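Local structure of dicer Related Helicase (Caenorhabditis elegans, 6M6S) at residues K29-Y34 with W111-E115; W42-E48 with K145-L149. The protein probably hydrolyses ATP as an RNA helicase of the RIG-I-like family, its C-terminal domain, the part in this crystal, binding 5'-triphosphorylated double-stranded RNA. All coordinates share one frame; numbering follows the deposited sequence.

Contact 1 lies at the RNA-binding surface of the domain and contact 2 on the other side of the chain's centre, their centres about 22 Å apart. They share no helix or strand, although strands 33-36 and 45-48 follow one another in the chain. Each is partly buried and combines a buried aromatic side chain with a lysine held by oxygen. In contact 1 an aromatic pair and a carboxylate join a hairpin to helix 111-117, and the hairpin turn grips nucleotides. In contact 2, remote from the RNA, aliphatic side chains join edge strand 45-48 to the long helix 140-167, and the lysine is held by backbone carbonyls instead of a carboxylate.

Contact 1: residues K29-Y34 with W111-E115; sequences KVFSNY and WSDVE. With nucleotides of chain C; nucleotides of chain D.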
loop_
_atom_site.group_PDB
_atom_site.type_symbol
_atom_site.label_atom_id
_atom_site.label_comp_id
_atom_site.label_asym_id
_atom_site.label_seq_id
_atom_site.Cartn_x
_atom_site.Cartn_y
_atom_site.Cartn_z
ATOM N N LYS B 29 -4.477 19.236 2.762
ATOM C CA LYS B 29 -3.085 19.320 2.344
ATOM C C LYS B 29 -2.505 20.717 2.453
ATOM O O LYS B 29 -3.163 21.710 2.080
ATOM C CB LYS B 29 -2.981 18.997 0.850
ATOM C CG LYS B 29 -3.540 17.692 0.442
ATOM C CD LYS B 29 -3.353 17.532 -1.091
ATOM C CE LYS B 29 -4.377 18.240 -1.934
ATOM N NZ LYS B 29 -4.284 17.659 -3.292
ATOM N N VAL B 30 -1.238 20.787 2.858
ATOM C CA VAL B 30 -0.493 22.011 2.756
ATOM C C VAL B 30 0.753 21.690 1.933
ATOM O O VAL B 30 1.670 21.028 2.432
ATOM C CB VAL B 30 -0.095 22.521 4.128
ATOM C CG1 VAL B 30 0.693 23.842 3.985
ATOM C CG2 VAL B 30 -1.364 22.695 4.985
ATOM N N PHE B 31 0.785 22.130 0.682
ATOM C CA PHE B 31 1.912 21.799 -0.202
ATOM C C PHE B 31 2.331 20.321 -0.115
ATOM O O PHE B 31 3.506 19.965 0.150
ATOM C CB PHE B 31 3.100 22.709 0.095
ATOM C CG PHE B 31 2.850 24.150 -0.280
ATOM C CD1 PHE B 31 2.972 24.549 -1.603
ATOM C CD2 PHE B 31 2.501 25.082 0.676
ATOM C CE1 PHE B 31 2.754 25.897 -1.969
ATOM C CE2 PHE B 31 2.279 26.422 0.326
ATOM C CZ PHE B 31 2.408 26.827 -1.000
ATOM N N SER B 32 1.341 19.484 -0.327
ATOM C CA SER B 32 1.528 18.048 -0.359
ATOM C C SER B 32 1.955 17.410 0.956
ATOM O O SER B 32 2.355 16.246 0.965
ATOM C CB SER B 32 2.432 17.607 -1.508
ATOM O OG SER B 32 1.934 18.121 -2.740
ATOM N N ASN B 33 1.787 18.133 2.070
ATOM C CA ASN B 33 1.813 17.531 3.392
ATOM C C ASN B 33 0.373 17.325 3.847
ATOM O O ASN B 33 -0.394 18.295 3.865
ATOM C CB ASN B 33 2.458 18.535 4.356
ATOM C CG ASN B 33 3.945 18.661 4.131
ATOM O OD1 ASN B 33 4.725 17.895 4.703
ATOM N ND2 ASN B 33 4.351 19.629 3.318
ATOM N N TYR B 34 -0.001 16.105 4.227
ATOM C CA TYR B 34 -1.402 15.755 4.468
ATOM C C TYR B 34 -1.563 15.787 5.974
ATOM O O TYR B 34 -1.007 14.889 6.690
ATOM C CB TYR B 34 -1.689 14.365 3.856
ATOM C CG TYR B 34 -1.704 14.412 2.323
ATOM C CD1 TYR B 34 -0.508 14.505 1.601
ATOM C CD2 TYR B 34 -2.882 14.288 1.592
ATOM C CE1 TYR B 34 -0.512 14.538 0.237
ATOM C CE2 TYR B 34 -2.853 14.277 0.197
ATOM C CZ TYR B 34 -1.688 14.439 -0.441
ATOM O OH TYR B 34 -1.653 14.419 -1.829
ATOM N N TRP B 111 -0.165 8.882 0.127
ATOM C CA TRP B 111 -1.310 9.793 0.315
ATOM C C TRP B 111 -1.930 10.084 -1.048
ATOM O O TRP B 111 -3.142 10.235 -1.193
ATOM C CB TRP B 111 -0.970 11.096 1.119
ATOM C CG TRP B 111 -1.094 10.953 2.580
ATOM C CD1 TRP B 111 -0.094 10.972 3.491
ATOM C CD2 TRP B 111 -2.291 10.778 3.297
ATOM N NE1 TRP B 111 -0.611 10.788 4.762
ATOM C CE2 TRP B 111 -1.967 10.692 4.664
ATOM C CE3 TRP B 111 -3.632 10.679 2.911
ATOM C CZ2 TRP B 111 -2.914 10.496 5.652
ATOM C CZ3 TRP B 111 -4.563 10.535 3.883
ATOM C CH2 TRP B 111 -4.201 10.422 5.262
ATOM N N SER B 112 -1.102 10.134 -2.072
ATOM C CA SER B 112 -1.601 10.335 -3.421
ATOM C C SER B 112 -2.561 9.259 -3.950
ATOM O O SER B 112 -3.439 9.560 -4.753
ATOM C CB SER B 112 -0.441 10.567 -4.373
ATOM O OG SER B 112 0.544 9.571 -4.153
ATOM N N ASP B 113 -2.411 8.004 -3.489
ATOM C CA ASP B 113 -3.303 6.922 -3.945
ATOM C C ASP B 113 -4.636 7.007 -3.165
ATOM O O ASP B 113 -5.680 6.636 -3.721
ATOM C CB ASP B 113 -2.722 5.529 -3.669
ATOM C CG ASP B 113 -1.537 5.189 -4.567
ATOM O OD1 ASP B 113 -1.578 5.545 -5.751
ATOM O OD2 ASP B 113 -0.572 4.569 -4.072
ATOM N N VAL B 114 -4.577 7.559 -1.971
ATOM C CA VAL B 114 -5.777 7.813 -1.166
ATOM C C VAL B 114 -6.693 8.787 -1.908
ATOM O O VAL B 114 -7.909 8.566 -1.999
ATOM C CB VAL B 114 -5.421 8.352 0.225
ATOM C CG1 VAL B 114 -6.679 8.680 1.018
ATOM C CG2 VAL B 114 -4.569 7.321 1.022
ATOM N N GLU B 115 -6.122 9.886 -2.431
ATOM C CA GLU B 115 -6.915 10.841 -3.268
ATOM C C GLU B 115 -7.538 10.258 -4.498
ATOM O O GLU B 115 -8.657 10.607 -4.918
ATOM C CB GLU B 115 -6.033 12.019 -3.718
ATOM C CG GLU B 115 -5.549 12.842 -2.603
ATOM C CD GLU B 115 -4.819 14.142 -3.057
ATOM O OE1 GLU B 115 -3.583 14.122 -3.201
ATOM O OE2 GLU B 115 -5.489 15.162 -3.287
ATOM P P C C 12 8.675 26.667 -1.745
ATOM O OP1 C C 12 8.043 28.016 -1.676
ATOM O OP2 C C 12 10.147 26.587 -1.641
ATOM O "O5'" C C 12 8.003 25.722 -0.653
ATOM C "C5'" C C 12 6.609 25.765 -0.413
ATOM C "C4'" C C 12 6.191 24.756 0.623
ATOM O "O4'" C C 12 6.612 23.439 0.232
ATOM C "C3'" C C 12 6.782 24.907 2.006
ATOM O "O3'" C C 12 6.186 25.951 2.746
ATOM C "C2'" C C 12 6.514 23.543 2.602
ATOM O "O2'" C C 12 5.155 23.455 3.004
ATOM C "C1'" C C 12 6.736 22.630 1.387
ATOM N N1 C C 12 8.087 22.027 1.426
ATOM C C2 C C 12 8.244 20.862 2.165
ATOM O O2 C C 12 7.231 20.360 2.695
ATOM N N3 C C 12 9.474 20.293 2.233
ATOM C C4 C C 12 10.511 20.891 1.650
ATOM N N4 C C 12 11.699 20.301 1.766
ATOM C C5 C C 12 10.382 22.095 0.905
ATOM C C6 C C 12 9.158 22.628 0.830
ATOM P P C D 3 4.174 10.750 1.451
ATOM O OP1 C D 3 2.851 10.073 1.476
ATOM O OP2 C D 3 5.533 10.153 1.510
ATOM O "O5'" C D 3 4.148 11.580 0.082
ATOM C "C5'" C D 3 2.986 12.281 -0.342
ATOM C "C4'" C D 3 3.286 13.314 -1.403
ATOM O "O4'" C D 3 4.186 14.320 -0.873
ATOM C "C3'" C D 3 4.018 12.851 -2.649
ATOM O "O3'" C D 3 3.258 12.061 -3.552
ATOM C "C2'" C D 3 4.517 14.176 -3.213
ATOM O "O2'" C D 3 3.462 14.932 -3.802
ATOM C "C1'" C D 3 4.937 14.889 -1.927
ATOM N N1 C D 3 6.383 14.676 -1.663
ATOM C C2 C D 3 7.274 15.523 -2.321
ATOM O O2 C D 3 6.828 16.419 -3.055
ATOM N N3 C D 3 8.602 15.337 -2.132
ATOM C C4 C D 3 9.065 14.365 -1.348
ATOM N N4 C D 3 10.398 14.254 -1.208
ATOM C C5 C D 3 8.174 13.477 -0.679
ATOM C C6 C D 3 6.852 13.660 -0.869
ATOM P P G D 2 8.182 10.597 5.268
ATOM O OP1 G D 2 7.420 9.308 5.304
ATOM O OP2 G D 2 9.503 10.552 4.553
ATOM O "O5'" G D 2 7.190 11.617 4.545
ATOM C "C5'" G D 2 5.935 11.924 5.139
ATOM C "C4'" G D 2 5.226 12.980 4.338
ATOM O "O4'" G D 2 5.937 14.224 4.437
ATOM C "C3'" G D 2 5.122 12.740 2.834
ATOM O "O3'" G D 2 4.032 11.904 2.535
ATOM C "C2'" G D 2 4.883 14.147 2.313
ATOM O "O2'" G D 2 3.529 14.510 2.562
ATOM C "C1'" G D 2 5.764 14.968 3.251
ATOM N N9 G D 2 7.109 15.224 2.709
ATOM C C8 G D 2 8.292 14.565 3.051
ATOM N N7 G D 2 9.341 15.057 2.422
ATOM C C5 G D 2 8.810 16.103 1.655
ATOM C C6 G D 2 9.433 17.016 0.761
ATOM O O6 G D 2 10.618 17.093 0.481
ATOM N N1 G D 2 8.530 17.902 0.177
ATOM C C2 G D 2 7.175 17.929 0.435
ATOM N N2 G D 2 6.441 18.870 -0.199
ATOM N N3 G D 2 6.585 17.081 1.271
ATOM C C4 G D 2 7.452 16.215 1.830
#
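Tyr34 lies against Trp111 and reaches Glu115 with its hydroxyl. Its CB sits over the five-membered ring of the indole, 3.6 Å from that ring's centroid, in a CH-pi contact. With CG turned anti to the carbonyl carbon (chi1 -71°), the phenol runs back past the indole toward Trp111 CB, which returns the CH-pi contact 3.4 Å from the phenol's centroid. The two ring planes are only 5° apart but displaced, so each ring mostly covers the other's CB. Lys29 CG lies on the opposite face of the phenol, toward the rim. At the tip, OH donates to Glu115 OE1; the refined 2.4 Å between Tyr34 OH and Glu115 OE1 is so short that its exact value is doubtful. Glu115 OE2 takes a salt bridge on the syn side from Lys29 NZ at 2.8 Å, so tyrosine and lysine together probably limit the carboxylate's rotation. Tyrosine suits its place by offering the indole a flat face and the carboxylate a hydroxyl; glutamate, with two oxygens, serves hydroxyl and ammonium at once. An alanine at Trp111 would keep CB over the phenol but would probably leave Tyr34 CB uncovered and Leu90 O without the indole NE1 donor.

The hairpin also contacts the RNA through a type I' turn from Val30 to Asn33. Asn33 ND2 bonds to both Val30 O and O2 of C12 of chain C, the latter at 3.0 Å, so the amide that braces the turn also holds the base. Ser32 O accepts from O2' of G2 of chain D at 2.6 Å, while the Phe31 face packs on the C12 sugar. Helix 111-117 thus packs against the 27-30/33-36 hairpin, Trp111 also touching Leu95 of strand 95-99 and Lys29 pairing by backbone with Ser122 and Ala124.

Contact 2: residues W42-E48 with K145-L149; sequences WRFLHVE and KKIVL
The indole of Trp42 meets Leu149 obliquely, CH2 lying 4.1 Å from Leu149 CD1, and Tyr86, Pro88, Ala79 and Leu136 also touch this tryptophan. The setting is the zinc-binding C-terminal domain of the RIG-I-like family, and a large flat apolar group suits a buried place where sheet, loop and helix converge. Arg43 and Phe44, both turned away from the helix at CB, cover one another's faces. The His46 ring, on the strand, stacks with Phe70 and bonds through NE2 to Phe70 O.

Strand 45-48, an outer strand of a four-stranded antiparallel sheet, packs here on helix 140-167; the axes of strand 45-48 and the helix segment 145-149 approach to 8.1 Å, their directions 35° apart. Val47 carries much of the apolar contact, its two methyls dividing the work. CG1 touches Val148 CG1 at 3.8 Å and Leu149 CG at 3.9 Å; CG2 rests on the lysine stem, 3.9 Å from Lys145 CG. Branching at CB lets one small residue meet three helix residues, Lys145, Val148 and Leu149, spaced three and four along so that they share one side of the helix. Leu45 touches Ile67, Val76 and Pro88 within the sheet, its side chain about 6 Å from that of zinc ligand Cys69.

Lysine suits the remaining position because its aliphatic stem can pass Val47 before its ammonium reaches backbone oxygens. A bend at the last torsion (chi4 -75°) turns NZ toward Leu45 O, where the bond refines to a doubtfully short 2.5 Å, and toward Trp42 O. The ammonium probably offsets the negative ends of these peptide dipoles, and a water weakly links it to Arg43 O. Trp42 O receives two donors from opposite faces of its plane, Lys145 NZ at 3.2 Å and the backbone N of Leu45.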
loop_
_atom_site.group_PDB
_atom_site.type_symbol
_atom_site.label_atom_id
_atom_site.label_comp_id
_atom_site.label_asym_id
_atom_site.label_seq_id
_atom_site.Cartn_x
_atom_site.Cartn_y
_atom_site.Cartn_z
ATOM N N TRP B 42 -5.765 14.956 19.040
ATOM C CA TRP B 42 -4.612 14.867 19.902
ATOM C C TRP B 42 -4.857 13.899 21.090
ATOM O O TRP B 42 -3.874 13.355 21.668
ATOM C CB TRP B 42 -4.260 16.258 20.442
ATOM C CG TRP B 42 -3.718 17.261 19.409
ATOM C CD1 TRP B 42 -4.330 18.401 18.970
ATOM C CD2 TRP B 42 -2.425 17.229 18.777
ATOM N NE1 TRP B 42 -3.524 19.084 18.112
ATOM C CE2 TRP B 42 -2.339 18.414 17.985
ATOM C CE3 TRP B 42 -1.333 16.329 18.821
ATOM C CZ2 TRP B 42 -1.228 18.706 17.207
ATOM C CZ3 TRP B 42 -0.207 16.613 18.069
ATOM C CH2 TRP B 42 -0.158 17.835 17.302
ATOM N N ARG B 43 -6.127 13.655 21.463
ATOM C CA ARG B 43 -6.469 12.711 22.533
ATOM C C ARG B 43 -5.948 11.316 22.227
ATOM O O ARG B 43 -5.648 10.534 23.149
ATOM C CB ARG B 43 -7.997 12.634 22.692
ATOM C CG ARG B 43 -8.642 14.015 22.869
ATOM C CD ARG B 43 -10.066 13.990 22.342
ATOM N NE ARG B 43 -10.875 12.972 23.001
ATOM C CZ ARG B 43 -11.981 12.451 22.474
ATOM N NH1 ARG B 43 -12.398 12.845 21.274
ATOM N NH2 ARG B 43 -12.662 11.525 23.141
ATOM N N PHE B 44 -5.786 11.054 20.937
ATOM C CA PHE B 44 -5.445 9.696 20.449
ATOM C C PHE B 44 -3.987 9.542 20.053
ATOM O O PHE B 44 -3.565 8.524 19.450
ATOM C CB PHE B 44 -6.382 9.306 19.303
ATOM C CG PHE B 44 -7.819 9.468 19.674
ATOM C CD1 PHE B 44 -8.309 8.848 20.811
ATOM C CD2 PHE B 44 -8.636 10.347 18.962
ATOM C CE1 PHE B 44 -9.632 9.029 21.194
ATOM C CE2 PHE B 44 -9.963 10.547 19.342
ATOM C CZ PHE B 44 -10.458 9.889 20.475
ATOM N N LEU B 45 -3.177 10.542 20.391
ATOM C CA LEU B 45 -1.764 10.525 20.027
ATOM C C LEU B 45 -0.880 10.818 21.234
ATOM O O LEU B 45 -1.145 11.760 22.012
ATOM C CB LEU B 45 -1.449 11.566 18.970
ATOM C CG LEU B 45 -2.260 11.432 17.677
ATOM C CD1 LEU B 45 -2.025 12.618 16.824
ATOM C CD2 LEU B 45 -1.798 10.127 16.915
ATOM N N HIS B 46 0.212 10.070 21.378
ATOM C CA HIS B 46 1.281 10.519 22.270
ATOM C C HIS B 46 2.317 11.307 21.449
ATOM O O HIS B 46 2.633 10.957 20.283
ATOM C CB HIS B 46 2.053 9.349 22.955
ATOM C CG HIS B 46 1.214 8.486 23.863
ATOM N ND1 HIS B 46 0.896 8.849 25.158
ATOM C CD2 HIS B 46 0.670 7.253 23.673
ATOM C CE1 HIS B 46 0.158 7.898 25.714
ATOM N NE2 HIS B 46 0.014 6.911 24.838
ATOM N N VAL B 47 2.886 12.336 22.075
ATOM C CA VAL B 47 3.828 13.204 21.404
ATOM C C VAL B 47 5.162 12.994 22.075
ATOM O O VAL B 47 5.282 13.200 23.298
ATOM C CB VAL B 47 3.340 14.690 21.511
ATOM C CG1 VAL B 47 4.403 15.650 21.004
ATOM C CG2 VAL B 47 1.975 14.891 20.828
ATOM N N GLU B 48 6.174 12.560 21.306
ATOM C CA GLU B 48 7.458 12.153 21.865
ATOM C C GLU B 48 8.600 12.952 21.187
ATOM O O GLU B 48 8.707 12.924 19.961
ATOM C CB GLU B 48 7.668 10.652 21.701
ATOM C CG GLU B 48 8.935 10.164 22.379
ATOM C CD GLU B 48 8.774 9.897 23.915
ATOM O OE1 GLU B 48 7.658 10.031 24.493
ATOM O OE2 GLU B 48 9.787 9.524 24.538
ATOM N N LYS B 145 1.614 17.799 25.989
ATOM C CA LYS B 145 2.003 17.616 24.578
ATOM C C LYS B 145 2.518 18.935 23.990
ATOM O O LYS B 145 3.486 18.980 23.207
ATOM C CB LYS B 145 0.784 17.151 23.768
ATOM C CG LYS B 145 0.212 15.809 24.175
ATOM C CD LYS B 145 -1.153 15.657 23.454
ATOM C CE LYS B 145 -2.061 14.659 24.152
ATOM N NZ LYS B 145 -1.668 13.275 23.929
ATOM N N LYS B 146 1.836 20.023 24.297
ATOM C CA LYS B 146 2.237 21.329 23.754
ATOM C C LYS B 146 3.657 21.676 24.212
ATOM O O LYS B 146 4.413 22.289 23.449
ATOM C CB LYS B 146 1.279 22.433 24.197
ATOM C CG LYS B 146 1.395 23.755 23.382
ATOM C CD LYS B 146 0.523 24.876 24.021
ATOM C CE LYS B 146 1.108 26.276 23.837
ATOM N NZ LYS B 146 2.225 26.661 24.822
ATOM N N ILE B 147 4.002 21.338 25.467
ATOM C CA ILE B 147 5.325 21.622 26.002
ATOM C C ILE B 147 6.425 20.895 25.229
ATOM O O ILE B 147 7.445 21.524 24.948
ATOM C CB ILE B 147 5.382 21.325 27.482
ATOM C CG1 ILE B 147 4.577 22.414 28.184
ATOM C CG2 ILE B 147 6.835 21.355 28.017
ATOM C CD1 ILE B 147 4.259 22.091 29.658
ATOM N N VAL B 148 6.167 19.631 24.850
ATOM C CA VAL B 148 7.081 18.828 24.074
ATOM C C VAL B 148 7.254 19.488 22.722
ATOM O O VAL B 148 8.402 19.658 22.260
ATOM C CB VAL B 148 6.636 17.351 23.950
ATOM C CG1 VAL B 148 7.503 16.573 22.935
ATOM C CG2 VAL B 148 6.733 16.616 25.272
ATOM N N LEU B 149 6.148 19.856 22.094
ATOM C CA LEU B 149 6.225 20.536 20.784
ATOM C C LEU B 149 6.963 21.876 20.856
ATOM O O LEU B 149 7.799 22.180 19.984
ATOM C CB LEU B 149 4.832 20.741 20.208
ATOM C CG LEU B 149 4.283 19.381 19.835
ATOM C CD1 LEU B 149 2.760 19.414 19.731
ATOM C CD2 LEU B 149 4.882 18.949 18.462
HETATM O O HOH W 1 -4.204 12.182 25.677
#